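Local coordinates for rieske iron-sulfur protein soxF (Sulfolobus acidocaldarius, PDB 1JM1) that carries a Rieske [2Fe-2S] cluster and probably passes electrons along the archaeal respiratory chain as part of a quinol oxidase system, at residues Glu42-Gln50 and Asn84-Val93; Gly98-Val107 and Tyr193-Gly204. One frame throughout, in Å; residues are numbered along the deposited sequence. Where two conformers were deposited one is given.

Contact 1. Residues Glu42-Gln50 and Asn84-Val93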
# COMPACT_ATOMS: atom_id res chain seq x y z
N GLU A 42 10.23 6.58 0.78
CA GLU A 42 9.58 5.26 0.64
C GLU A 42 8.13 5.47 0.26
O GLU A 42 7.26 5.65 1.12
CB GLU A 42 9.70 4.48 1.94
CG GLU A 42 11.13 4.06 2.27
CD GLU A 42 11.27 3.54 3.66
OE1 GLU A 42 10.56 3.93 4.59
OE2 GLU A 42 12.18 2.62 3.85
N PRO A 43 7.81 5.48 -1.02
CA PRO A 43 6.46 5.80 -1.43
C PRO A 43 5.48 4.67 -1.16
O PRO A 43 5.83 3.50 -1.33
CB PRO A 43 6.61 6.08 -2.95
CG PRO A 43 7.71 5.14 -3.33
CD PRO A 43 8.70 5.18 -2.17
N CYS A 44 4.27 5.06 -0.79
CA CYS A 44 3.16 4.19 -0.46
C CYS A 44 1.89 4.77 -1.01
O CYS A 44 1.85 5.95 -1.39
CB CYS A 44 3.02 4.08 1.08
SG CYS A 44 4.45 3.38 1.93
N PHE A 45 0.80 4.01 -1.01
CA PHE A 45 -0.51 4.58 -1.31
C PHE A 45 -1.57 3.98 -0.44
O PHE A 45 -1.57 2.77 -0.18
CB PHE A 45 -0.85 4.45 -2.81
CG PHE A 45 -0.99 3.05 -3.32
CD1 PHE A 45 -2.21 2.43 -3.39
CD2 PHE A 45 0.13 2.32 -3.70
CE1 PHE A 45 -2.32 1.13 -3.80
CE2 PHE A 45 0.01 1.00 -4.10
CZ PHE A 45 -1.20 0.40 -4.17
N LEU A 46 -2.52 4.81 -0.06
CA LEU A 46 -3.82 4.39 0.43
C LEU A 46 -4.70 4.10 -0.74
O LEU A 46 -4.62 4.76 -1.77
CB LEU A 46 -4.57 5.50 1.26
CG LEU A 46 -4.01 6.18 2.40
CD1 LEU A 46 -5.00 7.20 3.02
CD2 LEU A 46 -3.68 5.20 3.53
N VAL A 47 -5.60 3.13 -0.56
CA VAL A 47 -6.63 2.86 -1.57
C VAL A 47 -7.91 2.50 -0.86
O VAL A 47 -7.90 1.69 0.09
CB VAL A 47 -6.19 1.77 -2.55
CG1 VAL A 47 -5.82 0.44 -1.90
CG2 VAL A 47 -7.25 1.58 -3.66
N ASP A 48 -9.01 3.10 -1.30
CA ASP A 48 -10.34 2.70 -0.86
C ASP A 48 -10.79 1.63 -1.80
O ASP A 48 -11.16 1.89 -2.97
CB ASP A 48 -11.30 3.85 -0.78
CG ASP A 48 -12.66 3.40 -0.25
OD1 ASP A 48 -13.11 2.30 -0.49
OD2 ASP A 48 -13.37 4.29 0.32
N LEU A 49 -10.72 0.34 -1.36
CA LEU A 49 -11.01 -0.76 -2.25
C LEU A 49 -12.46 -0.82 -2.65
O LEU A 49 -12.75 -1.39 -3.74
CB LEU A 49 -10.53 -2.08 -1.72
CG LEU A 49 -9.00 -2.30 -1.69
CD1 LEU A 49 -8.64 -3.65 -1.11
CD2 LEU A 49 -8.38 -2.21 -3.09
N GLN A 50 -13.38 -0.29 -1.88
CA GLN A 50 -14.79 -0.25 -2.30
C GLN A 50 -15.00 0.81 -3.35
O GLN A 50 -15.70 0.56 -4.35
CB GLN A 50 -15.67 -0.04 -1.04
CG GLN A 50 -17.17 0.07 -1.42
CD GLN A 50 -18.02 0.09 -0.13
OE1 GLN A 50 -18.95 -0.65 -0.15
NE2 GLN A 50 -17.78 0.96 0.77
N ASN A 84 -16.27 3.12 6.76
CA ASN A 84 -16.76 2.08 5.87
C ASN A 84 -15.95 0.80 5.98
O ASN A 84 -16.34 -0.22 5.43
CB ASN A 84 -16.70 2.54 4.40
CG ASN A 84 -17.53 3.80 4.19
OD1 ASN A 84 -18.72 3.76 4.54
ND2 ASN A 84 -16.89 4.86 3.76
N GLY A 85 -14.80 0.83 6.65
CA GLY A 85 -13.94 -0.34 6.78
C GLY A 85 -13.19 -0.72 5.50
O GLY A 85 -12.76 -1.88 5.44
N THR A 86 -13.01 0.18 4.56
CA THR A 86 -12.58 -0.21 3.22
C THR A 86 -11.26 0.41 2.79
O THR A 86 -10.89 0.25 1.62
CB THR A 86 -13.68 0.14 2.21
OG1 THR A 86 -13.97 1.54 2.35
CG2 THR A 86 -14.94 -0.71 2.45
N ILE A 87 -10.54 1.10 3.68
CA ILE A 87 -9.28 1.74 3.31
C ILE A 87 -8.10 0.89 3.72
O ILE A 87 -7.98 0.49 4.90
CB ILE A 87 -9.19 3.15 3.90
CG1 ILE A 87 -10.30 4.03 3.31
CG2 ILE A 87 -7.81 3.73 3.64
CD1 ILE A 87 -10.51 5.30 3.98
N PHE A 88 -7.22 0.64 2.76
CA PHE A 88 -6.02 -0.17 2.89
C PHE A 88 -4.84 0.64 2.37
O PHE A 88 -5.02 1.71 1.76
CB PHE A 88 -6.17 -1.48 2.07
CG PHE A 88 -7.32 -2.32 2.56
CD1 PHE A 88 -8.60 -2.11 2.10
CD2 PHE A 88 -7.10 -3.31 3.49
CE1 PHE A 88 -9.66 -2.89 2.54
CE2 PHE A 88 -8.13 -4.10 3.96
CZ PHE A 88 -9.40 -3.88 3.45
N ALA A 89 -3.64 0.13 2.54
CA ALA A 89 -2.46 0.79 2.02
C ALA A 89 -1.37 -0.22 1.70
O ALA A 89 -1.25 -1.26 2.33
CB ALA A 89 -1.93 1.81 3.03
N PHE A 90 -0.55 0.14 0.70
CA PHE A 90 0.51 -0.72 0.19
C PHE A 90 1.75 0.11 -0.06
O PHE A 90 1.70 1.31 -0.38
CB PHE A 90 0.08 -1.40 -1.11
CG PHE A 90 -1.11 -2.33 -0.97
CD1 PHE A 90 -2.39 -1.85 -1.04
CD2 PHE A 90 -0.89 -3.69 -0.73
CE1 PHE A 90 -3.47 -2.69 -0.84
CE2 PHE A 90 -1.97 -4.55 -0.58
CZ PHE A 90 -3.23 -4.05 -0.63
N SER A 91 2.91 -0.59 -0.08
CA SER A 91 4.10 -0.02 -0.69
C SER A 91 3.85 0.25 -2.18
O SER A 91 3.18 -0.50 -2.87
CB SER A 91 5.25 -1.01 -0.56
OG SER A 91 6.44 -0.54 -1.19
N ASP A 92 4.47 1.35 -2.67
CA ASP A 92 4.44 1.69 -4.08
C ASP A 92 5.70 1.26 -4.81
O ASP A 92 5.91 1.73 -5.94
CB ASP A 92 4.19 3.17 -4.27
CG ASP A 92 3.84 3.57 -5.66
OD1 ASP A 92 3.06 2.77 -6.30
OD2 ASP A 92 4.24 4.64 -6.14
N VAL A 93 6.52 0.39 -4.23
CA VAL A 93 7.77 -0.10 -4.85
C VAL A 93 7.61 -1.58 -5.14
O VAL A 93 7.41 -2.41 -4.23
CB VAL A 93 8.98 0.22 -3.99
CG1 VAL A 93 10.26 -0.30 -4.71
CG2 VAL A 93 9.11 1.70 -3.66
O HOH W 1 7.50 1.70 -0.07
O HOH W 2 -13.97 5.01 3.04
O HOH W 3 -18.68 -0.22 3.46
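Phe45 and Phe90 lie side by side on one face of the sheet, as a hydrogen-bonded antiparallel pair; their rings, 28° apart, are slid until they barely overlap, with centroids 5.8 Å apart. What Phe45 really meets is the root of its neighbour: its CZ lies 3.8 Å from Phe90 CB. With chi1 at 64°, Phe45 CG sits between the backbone N and the carbonyl carbon, which swings the ring toward Phe90. Val47, slim and branched, fills the same face, its CG1 meeting the Phe90 ring edge at CE1 (4.1 Å). Leu49 lays CD1 3.6 Å from Phe88 CD1, the side chains crossing at about a right angle. On the other face the small methyl lets Leu46 CD2 settle 3.8 Å from Ala89 CB, under helix 18-28 and strand 151-155. Where strand 43-48 gives way to its helix, Asp48 is the N-cap: OD1 accepts from Ala51 N, more weakly from Gln50 N, and from Thr86 OG1 (3.1 Å) above the carboxylate plane. Six backbone bonds, such as Val47 N to Phe88 O (2.8 Å), run between the segments. Strand 43-48 thus lies between 32-36 and 87-91 in an antiparallel sheet, and Ala89 also bonds by its backbone to Val151 on the far side.

Contact 2. Residues Gly98-Val107 and Tyr193-Gly204; sequences GCQLPAQVIV and YSVPNNPSCSNG. With FES (Fe2/s2 (inorganic) cluster), chain C.
Val105 and Ile106 run parallel to Ser202 and Asn203, hydrogen-bonded through Ser202 N to Gln104 O (3.0 Å), Ile106 N to Ser202 O (2.8 Å) and Gly204 N to Ile106 O. This is parallel beta bridging: the C-terminal strand 202-203 adds to the mixed sheet of the Rieske fold beside strand 105-107. Ile106 turns CG1 to within 4.2 Å of Cys201 SG, apolar cover for a sulfur disulfide-bonded to Cys30. Gly204 suits its place because a side chain would run into Val105, whose CG1 is 3.8 Å from Gly204 CA. Before the strands, Gln104 packs its aliphatic CB against Ser200 OG.

The other end is polar. The extended chain of Gln100, with CG anti to the backbone N (chi1 -172°), carries the amide across to Ser194, where NE2 meets Ser194 O at 2.9 Å, the acceptor in the amide plane and the N-H...O angle 176°. NE2 also bonds Asp92 OD2, while OE1 accepts a hydrogen bond from a water that in turn accepts from Ser194 N. The amide stands 85° from the Tyr193 ring, with OE1 at the ring's edge. With an alanine here, Ser194 O and Asp92 OD2 would probably lose the donor they share. In one of its two conformers Tyr193 is long enough for OH to donate to a lone pair of Gly98 O in the carbonyl plane, 2.7 Å away, while Cys99 N lies 3.6 Å from cluster sulfur S2.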
# COMPACT_ATOMS: atom_id res chain seq x y z
N GLY A 98 12.10 -3.23 -8.15
CA GLY A 98 12.14 -1.90 -7.61
C GLY A 98 11.58 -0.81 -8.48
O GLY A 98 11.79 0.39 -8.15
N CYS A 99 10.86 -1.13 -9.56
CA CYS A 99 10.14 -0.06 -10.22
C CYS A 99 9.05 0.50 -9.33
O CYS A 99 8.48 -0.20 -8.51
CB CYS A 99 9.52 -0.57 -11.54
SG CYS A 99 10.83 -0.68 -12.81
N GLN A 100 8.75 1.78 -9.52
CA GLN A 100 7.65 2.41 -8.82
C GLN A 100 6.36 2.05 -9.53
O GLN A 100 6.26 2.13 -10.76
CB GLN A 100 7.88 3.92 -8.74
CG GLN A 100 6.87 4.60 -7.87
CD GLN A 100 7.24 6.00 -7.48
OE1 GLN A 100 8.25 6.57 -7.91
NE2 GLN A 100 6.46 6.58 -6.59
N LEU A 101 5.35 1.66 -8.78
CA LEU A 101 4.13 1.10 -9.35
C LEU A 101 3.14 2.21 -9.70
O LEU A 101 2.83 3.07 -8.85
CB LEU A 101 3.50 0.12 -8.36
CG LEU A 101 4.33 -1.13 -8.12
CD1 LEU A 101 3.85 -1.85 -6.86
CD2 LEU A 101 4.33 -2.08 -9.30
N PRO A 102 2.58 2.18 -10.90
CA PRO A 102 1.66 3.26 -11.34
C PRO A 102 0.23 3.03 -10.88
O PRO A 102 -0.70 2.84 -11.67
CB PRO A 102 1.80 3.23 -12.89
CG PRO A 102 2.06 1.77 -13.17
CD PRO A 102 2.95 1.28 -12.02
N ALA A 103 0.05 3.06 -9.55
CA ALA A 103 -1.26 2.85 -8.97
C ALA A 103 -2.25 3.95 -9.32
O ALA A 103 -3.45 3.76 -9.18
CB ALA A 103 -1.14 2.72 -7.46
N GLN A 104 -1.73 5.08 -9.78
CA GLN A 104 -2.59 6.21 -10.18
C GLN A 104 -3.17 6.07 -11.59
O GLN A 104 -4.04 6.82 -11.96
CB GLN A 104 -1.82 7.57 -10.10
CG GLN A 104 -0.69 7.75 -11.11
CD GLN A 104 0.58 7.11 -10.91
OE1 GLN A 104 0.81 6.25 -10.11
NE2 GLN A 104 1.58 7.35 -11.80
N VAL A 105 -2.63 5.12 -12.39
CA VAL A 105 -3.09 4.94 -13.78
C VAL A 105 -4.19 3.89 -13.73
O VAL A 105 -3.91 2.70 -13.55
CB VAL A 105 -1.97 4.59 -14.71
CG1 VAL A 105 -2.53 4.38 -16.13
CG2 VAL A 105 -0.85 5.66 -14.72
N ILE A 106 -5.45 4.31 -13.82
CA ILE A 106 -6.58 3.42 -13.64
C ILE A 106 -6.94 2.80 -14.99
O ILE A 106 -7.14 3.57 -15.96
CB ILE A 106 -7.78 4.14 -13.02
CG1 ILE A 106 -7.39 4.94 -11.75
CG2 ILE A 106 -8.91 3.17 -12.83
CD1 ILE A 106 -6.74 4.11 -10.63
N VAL A 107 -6.92 1.49 -15.09
CA VAL A 107 -7.02 0.81 -16.35
C VAL A 107 -8.24 -0.13 -16.32
O VAL A 107 -8.79 -0.53 -15.26
CB VAL A 107 -5.72 0.08 -16.76
CG1 VAL A 107 -4.59 1.09 -16.86
CG2 VAL A 107 -5.35 -1.03 -15.80
N TYR A 193 12.70 7.78 -5.02
CA TYR A 193 11.35 7.83 -5.53
C TYR A 193 10.63 9.08 -5.00
O TYR A 193 10.76 9.41 -3.76
CB TYR A 193 10.52 6.63 -5.06
CG TYR A 193 11.16 5.29 -5.34
CD1 TYR A 193 11.86 4.63 -4.35
CD2 TYR A 193 11.07 4.70 -6.57
CE1 TYR A 193 12.43 3.40 -4.58
CE2 TYR A 193 11.65 3.43 -6.84
CZ TYR A 193 12.33 2.80 -5.85
OH TYR A 193 12.95 1.59 -6.00
N SER A 194 9.98 9.67 -5.89
CA SER A 194 8.99 10.75 -5.50
C SER A 194 7.56 10.20 -5.20
O SER A 194 7.14 9.18 -5.52
CB SER A 194 8.92 11.86 -6.50
OG SER A 194 8.93 11.28 -7.78
N VAL A 195 6.81 11.03 -4.58
CA VAL A 195 5.48 10.83 -4.07
C VAL A 195 4.60 11.69 -4.97
O VAL A 195 4.73 12.92 -5.01
CB VAL A 195 5.30 11.27 -2.60
CG1 VAL A 195 3.86 11.09 -2.13
CG2 VAL A 195 6.24 10.42 -1.68
N PRO A 196 3.71 11.06 -5.74
CA PRO A 196 2.77 11.85 -6.60
C PRO A 196 1.88 12.81 -5.81
O PRO A 196 1.56 12.49 -4.64
CB PRO A 196 1.88 10.75 -7.22
CG PRO A 196 2.86 9.59 -7.22
CD PRO A 196 3.63 9.62 -5.91
N ASN A 197 1.57 13.94 -6.43
CA ASN A 197 0.59 14.86 -5.80
C ASN A 197 -0.81 14.25 -5.87
O ASN A 197 -1.20 13.58 -6.78
CB ASN A 197 0.60 16.24 -6.47
CG ASN A 197 1.92 17.02 -6.29
OD1 ASN A 197 2.58 16.99 -5.25
ND2 ASN A 197 2.23 17.74 -7.37
N ASN A 198 -1.59 14.46 -4.84
CA ASN A 198 -2.95 13.97 -4.77
C ASN A 198 -3.92 15.08 -5.14
O ASN A 198 -3.75 16.19 -4.61
CB ASN A 198 -3.28 13.46 -3.36
CG ASN A 198 -2.37 12.31 -2.94
OD1 ASN A 198 -2.26 11.31 -3.68
ND2 ASN A 198 -1.76 12.43 -1.80
N PRO A 199 -4.93 14.83 -5.95
CA PRO A 199 -5.22 13.62 -6.65
C PRO A 199 -4.31 13.43 -7.85
O PRO A 199 -4.01 14.41 -8.51
CB PRO A 199 -6.70 13.69 -7.09
CG PRO A 199 -6.86 15.18 -7.28
CD PRO A 199 -5.97 15.87 -6.25
N SER A 200 -3.95 12.20 -8.14
CA SER A 200 -3.04 11.87 -9.22
C SER A 200 -3.66 10.99 -10.29
O SER A 200 -2.98 10.69 -11.29
CB SER A 200 -1.85 11.10 -8.57
OG SER A 200 -2.36 9.83 -8.06
N CYS A 201 -4.85 10.47 -10.12
CA CYS A 201 -5.35 9.42 -11.02
C CYS A 201 -5.57 9.95 -12.42
O CYS A 201 -5.95 11.12 -12.65
CB CYS A 201 -6.68 8.87 -10.53
SG CYS A 201 -6.65 7.96 -8.98
N SER A 202 -5.38 9.06 -13.34
CA SER A 202 -5.67 9.31 -14.76
C SER A 202 -6.25 7.99 -15.30
O SER A 202 -6.04 6.92 -14.73
CB SER A 202 -4.48 9.75 -15.55
OG SER A 202 -3.48 8.68 -15.53
N ASN A 203 -7.03 8.06 -16.37
CA ASN A 203 -7.50 6.85 -17.03
C ASN A 203 -6.50 6.36 -18.08
O ASN A 203 -6.07 7.16 -18.97
CB ASN A 203 -8.85 7.09 -17.72
CG ASN A 203 -9.91 7.13 -16.62
OD1 ASN A 203 -9.96 6.34 -15.71
ND2 ASN A 203 -10.77 8.15 -16.74
N GLY A 204 -6.08 5.10 -18.00
CA GLY A 204 -5.03 4.69 -18.94
C GLY A 204 -5.32 3.44 -19.72
O GLY A 204 -6.46 2.97 -19.61
OXT GLY A 204 -4.42 2.89 -20.45
FE1 FES C . 8.08 -4.60 -11.31
FE2 FES C . 10.02 -6.08 -12.51
S1 FES C . 7.79 -6.46 -12.58
S2 FES C . 10.30 -4.17 -11.34
O HOH W 4 10.13 8.83 -8.78
O HOH W 5 -9.73 3.52 -17.26

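In the fold
After strand 13-17, helix 18-28 and strand 32-36, the chain reaches strand 43-48, and contact 1 closes a loop of 33 residues when strand 87-91 returns beside it. The chain enters the cluster-binding part, where 98-107 opens contact 2; this closes only at the C terminus, after 85 residues that include the rest of the mixed sheet. The two contacts follow in series, neither nested nor crossed. They touch nonetheless: Asp92 O lies 2.9 Å from Leu101 N, a probable hydrogen bond, and Pro43 CG packs on Tyr193 CB. The C-terminal tail runs back past the three-stranded sheet to the sheet of the cluster part, and the Cys30-Cys201 disulfide ties it to the segment leading into strand 32-36.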